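Hydroxylase (Rhodococcus sp., PDB 2OR0) is a putative flavin-dependent hydroxylase of the acyl-CoA dehydrogenase family, which probably uses reduced flavin and molecular oxygen to insert one oxygen atom into its substrate. Local coordinates at residues Gly87-Asp92 with Ile263-Gly268; Ile202-Thr207 with Trp374-Ala379. All blocks are in the same frame, centred on the assembly; numbering follows the deposited sequence.

The two contacts show how chemistry follows place in a fold. Interaction 1 is a buried helix-on-helix contact in which helices 78-91 and 250-277 meet through glycines and alanines, with no direct hydrogen bond between the segments. Interaction 2 is only partly buried: the loop at 202-207, next to the strands of the sheet, is fastened to helix 370-381 by charged side chains, backbone groups and a water. Their centres lie 12 Å apart and they adjoin where segment 263-268 of helix 250-277 meets helix 370-381, Ile265 CG2 resting 3.8 Å from Asp376 CB. Ile265 thus turns its apolar branches to both contacts, while Asp376 offers a CH2 to the core and a carboxylate to the loop.

Interaction 1. Residues Gly87-Asp92 with Ile263-Gly268; sequences GVAALD and IGITEG
Ala89 is the first residue of 87-92 to pack on the other helix, its methyl directed at the turn of Gly264 and Ile265. The CB lies 3.7 Å from Ile265 N and nearly as close to the carbonyl carbon of Gly264, so a side chain here rests on bare main chain. Gly264 makes this possible, since a CB modelled on it would collide with the methyl of Ala89. Beside that spot Ile265 supplies the apolar flank: with CG1 next to its own backbone N (chi1 -72°), that branch comes within 4.0 Å of Ala89 CB, whereas CG2 packs on Asp376 and Ala377 of helix 370-381. Gly264 and Gly268, four residues apart, form a GxxxG arrangement on which Ala89 and Ala90 pack; the axes of the short segments 87-91 and 263-268 come within 6.9 Å and cross at -43°. The contact joins helix 78-91 of the N-terminal region to helix 250-277, which leads into the C-terminal acyl-CoA dehydrogenase domain. Ala90 comes next and sits over the carbonyl oxygen of Gly264. Its CA makes a CA-H...O contact of 3.3 Å with Gly264 O, and its methyl touches the same oxygen, which also accepts the backbone N-H of Gly268 within its own helix. Gly268 offers a second bare surface, its CA 3.7 Å from Ala90 O; any CB there would run into that oxygen. A water bridges the two carbonyls at this end, giving a hydrogen to Gly268 O at 3.2 Å and a weak one to Ala90 O.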
loop_
_atom_site.group_PDB
_atom_site.type_symbol
_atom_site.label_atom_id
_atom_site.label_comp_id
_atom_site.label_asym_id
_atom_site.label_seq_id
_atom_site.Cartn_x
_atom_site.Cartn_y
_atom_site.Cartn_z
ATOM N N GLY A 87 -3.006 6.705 9.744
ATOM C CA GLY A 87 -3.859 7.806 10.148
ATOM C C GLY A 87 -4.901 8.155 9.102
ATOM O O GLY A 87 -6.057 8.390 9.427
ATOM N N VAL A 88 -4.492 8.191 7.835
ATOM C CA VAL A 88 -5.433 8.464 6.719
ATOM C C VAL A 88 -6.447 7.313 6.609
ATOM O O VAL A 88 -7.669 7.554 6.488
ATOM C CB VAL A 88 -4.706 8.625 5.353
ATOM C CG1 VAL A 88 -5.713 8.894 4.266
ATOM C CG2 VAL A 88 -3.714 9.766 5.379
ATOM N N ALA A 89 -5.927 6.077 6.659
ATOM C CA ALA A 89 -6.736 4.842 6.551
ATOM C C ALA A 89 -7.831 4.754 7.606
ATOM O O ALA A 89 -8.939 4.273 7.304
ATOM C CB ALA A 89 -5.862 3.605 6.580
ATOM N N ALA A 90 -7.550 5.245 8.823
ATOM C CA ALA A 90 -8.571 5.265 9.889
ATOM C C ALA A 90 -9.694 6.271 9.622
ATOM O O ALA A 90 -10.797 6.132 10.157
ATOM C CB ALA A 90 -7.929 5.495 11.291
ATOM N N LEU A 91 -9.438 7.267 8.789
ATOM C CA LEU A 91 -10.471 8.238 8.419
ATOM C C LEU A 91 -11.348 7.776 7.252
ATOM O O LEU A 91 -12.549 7.994 7.261
ATOM C CB LEU A 91 -9.848 9.611 8.067
ATOM C CG LEU A 91 -9.056 10.385 9.123
ATOM C CD1 LEU A 91 -8.462 11.664 8.534
ATOM C CD2 LEU A 91 -9.955 10.701 10.302
ATOM N N ASP A 92 -10.724 7.200 6.225
ATOM C CA ASP A 92 -11.436 6.679 5.041
ATOM C C ASP A 92 -10.489 5.659 4.468
ATOM O O ASP A 92 -9.382 6.002 4.087
ATOM C CB ASP A 92 -11.720 7.801 4.002
ATOM C CG ASP A 92 -12.237 7.257 2.638
ATOM O OD1 ASP A 92 -13.160 6.413 2.630
ATOM O OD2 ASP A 92 -11.718 7.680 1.567
ATOM N N ILE A 263 -3.889 -2.023 8.499
ATOM C CA ILE A 263 -3.889 -1.799 9.932
ATOM C C ILE A 263 -4.730 -0.595 10.345
ATOM O O ILE A 263 -5.546 -0.710 11.240
ATOM C CB ILE A 263 -2.447 -1.788 10.535
ATOM C CG1 ILE A 263 -1.827 -3.196 10.349
ATOM C CG2 ILE A 263 -2.529 -1.460 12.018
ATOM C CD1 ILE A 263 -0.291 -3.298 10.594
ATOM N N GLY A 264 -4.534 0.544 9.688
ATOM C CA GLY A 264 -5.306 1.742 9.985
ATOM C C GLY A 264 -6.783 1.598 9.675
ATOM O O GLY A 264 -7.644 2.171 10.374
ATOM N N ILE A 265 -7.103 0.825 8.635
ATOM C CA ILE A 265 -8.506 0.517 8.369
ATOM C C ILE A 265 -9.141 -0.213 9.569
ATOM O O ILE A 265 -10.238 0.092 9.961
ATOM C CB ILE A 265 -8.700 -0.302 7.038
ATOM C CG1 ILE A 265 -8.448 0.603 5.839
ATOM C CG2 ILE A 265 -10.109 -0.900 6.970
ATOM C CD1 ILE A 265 -8.035 -0.159 4.520
ATOM N N THR A 266 -8.444 -1.182 10.135
ATOM C CA THR A 266 -9.014 -1.929 11.253
ATOM C C THR A 266 -9.105 -1.060 12.492
ATOM O O THR A 266 -10.010 -1.232 13.282
ATOM C CB THR A 266 -8.254 -3.243 11.549
ATOM O OG1 THR A 266 -6.924 -2.967 12.017
ATOM C CG2 THR A 266 -8.200 -4.125 10.284
ATOM N N GLU A 267 -8.199 -0.089 12.613
ATOM C CA GLU A 267 -8.253 0.904 13.681
ATOM C C GLU A 267 -9.466 1.842 13.523
ATOM O O GLU A 267 -10.141 2.156 14.501
ATOM C CB GLU A 267 -6.930 1.688 13.737
ATOM C CG GLU A 267 -5.802 0.921 14.390
ATOM C CD GLU A 267 -4.425 1.594 14.291
ATOM O OE1 GLU A 267 -4.254 2.573 13.531
ATOM O OE2 GLU A 267 -3.495 1.098 14.966
ATOM N N GLY A 268 -9.752 2.264 12.291
ATOM C CA GLY A 268 -11.021 2.903 11.952
ATOM C C GLY A 268 -12.264 2.093 12.340
ATOM O O GLY A 268 -13.197 2.655 12.897
HETATM O O HOH W 1 -12.995 5.807 12.601
#

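Interaction 2. Residues Ile202-Thr207 with Trp374-Ala379; sequences IGLRGT and WRDAHA
The guanidinium of Arg375 meets the loop at its edge, where Ile202 O lies almost exactly in its plane; Arg205 CD and Gly203 CA approach obliquely, and the guanidinium of Arg205 is turned 61° against it. NH1 donates to Ile202 O over 2.7 Å in a fairly straight bond of 161°, although it comes in tilted from the carbonyl plane. CB and CD pass close to the same oxygen, and the bend at chi3 (-73°) turns the guanidinium back until NH1 reaches it. On the same helix the Trp374 ring, stacked with Phe356, carries His378 CD2 over one face, towards the rim. Asp376 OD1 receives the backbone N-H of Leu204 at 2.7 Å, from the anti side and well out of the carboxylate plane. A water donates to this OD1 and accepts from Arg205 N, with a weaker bond from Arg375 NH1. Gly203 comes close to the helix, its carbonyl carbon 3.5 Å from Ala379 CB; a CB on the glycine would clash with Arg375 O. Leu204 lays CG and CD1 against Ala379 CB and the Asp376 carbonyl, and CD2 against Asp376 CB. The contact docks the loop between strands 193-195 and 210-214 onto helix 370-381, as in the acyl-CoA dehydrogenase fold, where a middle beta domain packs on helical domains. NH2 of Arg375 forms a salt bridge to Glu44 and a hydrogen bond to Gln371. A leucine in place of Arg375 would probably leave Ile202 O without this donor and Glu44 without this ionic partner. Glu44 is likely to offset the charge of Arg375 beside Arg205, whose NH2 bonds to Val201 O and Asp200, while the Asp376 carboxylate probably adds electrostatic pull on the loop's N-H groups.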
loop_
_atom_site.group_PDB
_atom_site.type_symbol
_atom_site.label_atom_id
_atom_site.label_comp_id
_atom_site.label_asym_id
_atom_site.label_seq_id
_atom_site.Cartn_x
_atom_site.Cartn_y
_atom_site.Cartn_z
ATOM N N ILE A 202 -16.375 -6.055 -3.328
ATOM C CA ILE A 202 -16.990 -5.974 -1.989
ATOM C C ILE A 202 -16.430 -4.908 -1.019
ATOM O O ILE A 202 -17.112 -4.550 -0.043
ATOM C CB ILE A 202 -17.030 -7.343 -1.301
ATOM C CG1 ILE A 202 -15.629 -7.936 -1.166
ATOM C CG2 ILE A 202 -17.946 -8.295 -2.082
ATOM C CD1 ILE A 202 -14.999 -7.833 0.218
ATOM N N GLY A 203 -15.224 -4.399 -1.290
ATOM C CA GLY A 203 -14.526 -3.484 -0.375
ATOM C C GLY A 203 -13.488 -2.653 -1.103
ATOM O O GLY A 203 -13.150 -2.959 -2.242
ATOM N N LEU A 204 -12.983 -1.600 -0.445
ATOM C CA LEU A 204 -12.073 -0.635 -1.064
ATOM C C LEU A 204 -12.630 -0.117 -2.402
ATOM O O LEU A 204 -11.863 0.149 -3.360
ATOM C CB LEU A 204 -10.687 -1.259 -1.268
ATOM C CG LEU A 204 -9.845 -1.443 0.009
ATOM C CD1 LEU A 204 -8.519 -2.112 -0.335
ATOM C CD2 LEU A 204 -9.649 -0.054 0.672
ATOM N N ARG A 205 -13.964 0.010 -2.456
ATOM C CA ARG A 205 -14.686 0.335 -3.685
ATOM C C ARG A 205 -14.181 1.677 -4.148
ATOM O O ARG A 205 -13.881 1.854 -5.325
ATOM C CB ARG A 205 -16.213 0.339 -3.468
ATOM C CG ARG A 205 -16.786 -1.080 -3.289
ATOM C CD ARG A 205 -18.276 -1.100 -2.949
ATOM N NE ARG A 205 -19.117 -0.530 -4.004
ATOM C CZ ARG A 205 -19.429 -1.142 -5.152
ATOM N NH1 ARG A 205 -20.220 -0.524 -6.026
ATOM N NH2 ARG A 205 -18.976 -2.365 -5.434
ATOM N N GLY A 206 -14.005 2.578 -3.184
ATOM C CA GLY A 206 -13.607 3.953 -3.425
ATOM C C GLY A 206 -12.200 4.151 -3.926
ATOM O O GLY A 206 -11.853 5.266 -4.283
ATOM N N THR A 207 -11.386 3.094 -3.955
ATOM C CA THR A 207 -10.028 3.178 -4.501
ATOM C C THR A 207 -10.017 3.287 -6.041
ATOM O O THR A 207 -9.044 3.780 -6.641
ATOM C CB THR A 207 -9.134 1.993 -4.046
ATOM O OG1 THR A 207 -9.628 0.749 -4.569
ATOM C CG2 THR A 207 -9.057 1.912 -2.497
ATOM N N TRP A 374 -14.824 -2.544 7.758
ATOM C CA TRP A 374 -14.709 -3.990 7.857
ATOM C C TRP A 374 -14.520 -4.663 6.454
ATOM O O TRP A 374 -13.644 -5.526 6.285
ATOM C CB TRP A 374 -15.913 -4.556 8.640
ATOM C CG TRP A 374 -15.960 -6.060 8.629
ATOM C CD1 TRP A 374 -15.259 -6.921 9.432
ATOM C CD2 TRP A 374 -16.769 -6.862 7.786
ATOM N NE1 TRP A 374 -15.582 -8.229 9.124
ATOM C CE2 TRP A 374 -16.499 -8.220 8.105
ATOM C CE3 TRP A 374 -17.706 -6.572 6.772
ATOM C CZ2 TRP A 374 -17.124 -9.284 7.448
ATOM C CZ3 TRP A 374 -18.317 -7.645 6.109
ATOM C CH2 TRP A 374 -18.019 -8.978 6.460
ATOM N N ARG A 375 -15.330 -4.261 5.468
ATOM C CA ARG A 375 -15.199 -4.789 4.089
ATOM C C ARG A 375 -13.873 -4.327 3.465
ATOM O O ARG A 375 -13.209 -5.103 2.786
ATOM C CB ARG A 375 -16.375 -4.335 3.205
ATOM C CG ARG A 375 -17.760 -4.947 3.600
ATOM C CD ARG A 375 -18.890 -4.458 2.652
ATOM N NE ARG A 375 -19.256 -3.057 2.886
ATOM C CZ ARG A 375 -18.911 -2.042 2.097
ATOM N NH1 ARG A 375 -18.152 -2.254 1.028
ATOM N NH2 ARG A 375 -19.313 -0.805 2.384
ATOM N N ASP A 376 -13.502 -3.062 3.687
ATOM C CA ASP A 376 -12.205 -2.554 3.183
ATOM C C ASP A 376 -11.023 -3.412 3.676
ATOM O O ASP A 376 -10.072 -3.702 2.929
ATOM C CB ASP A 376 -11.977 -1.100 3.613
ATOM C CG ASP A 376 -12.937 -0.107 2.955
ATOM O OD1 ASP A 376 -13.628 -0.431 1.945
ATOM O OD2 ASP A 376 -13.007 1.047 3.462
ATOM N N ALA A 377 -11.061 -3.814 4.940
ATOM C CA ALA A 377 -9.950 -4.581 5.504
ATOM C C ALA A 377 -9.830 -5.910 4.784
ATOM O O ALA A 377 -8.745 -6.341 4.469
ATOM C CB ALA A 377 -10.130 -4.815 7.029
ATOM N N HIS A 378 -10.957 -6.577 4.577
ATOM C CA HIS A 378 -11.003 -7.830 3.786
ATOM C C HIS A 378 -10.580 -7.674 2.328
ATOM O O HIS A 378 -9.857 -8.518 1.804
ATOM C CB HIS A 378 -12.385 -8.468 3.890
ATOM C CG HIS A 378 -12.592 -9.121 5.205
ATOM N ND1 HIS A 378 -12.046 -10.346 5.514
ATOM C CD2 HIS A 378 -13.184 -8.675 6.333
ATOM C CE1 HIS A 378 -12.339 -10.650 6.766
ATOM N NE2 HIS A 378 -13.013 -9.643 7.289
ATOM N N ALA A 379 -11.033 -6.625 1.668
ATOM C CA ALA A 379 -10.488 -6.330 0.325
ATOM C C ALA A 379 -8.971 -6.178 0.361
ATOM O O ALA A 379 -8.275 -6.780 -0.459
ATOM C CB ALA A 379 -11.089 -5.097 -0.230
HETATM O O HOH W 2 -15.827 -0.167 0.174
#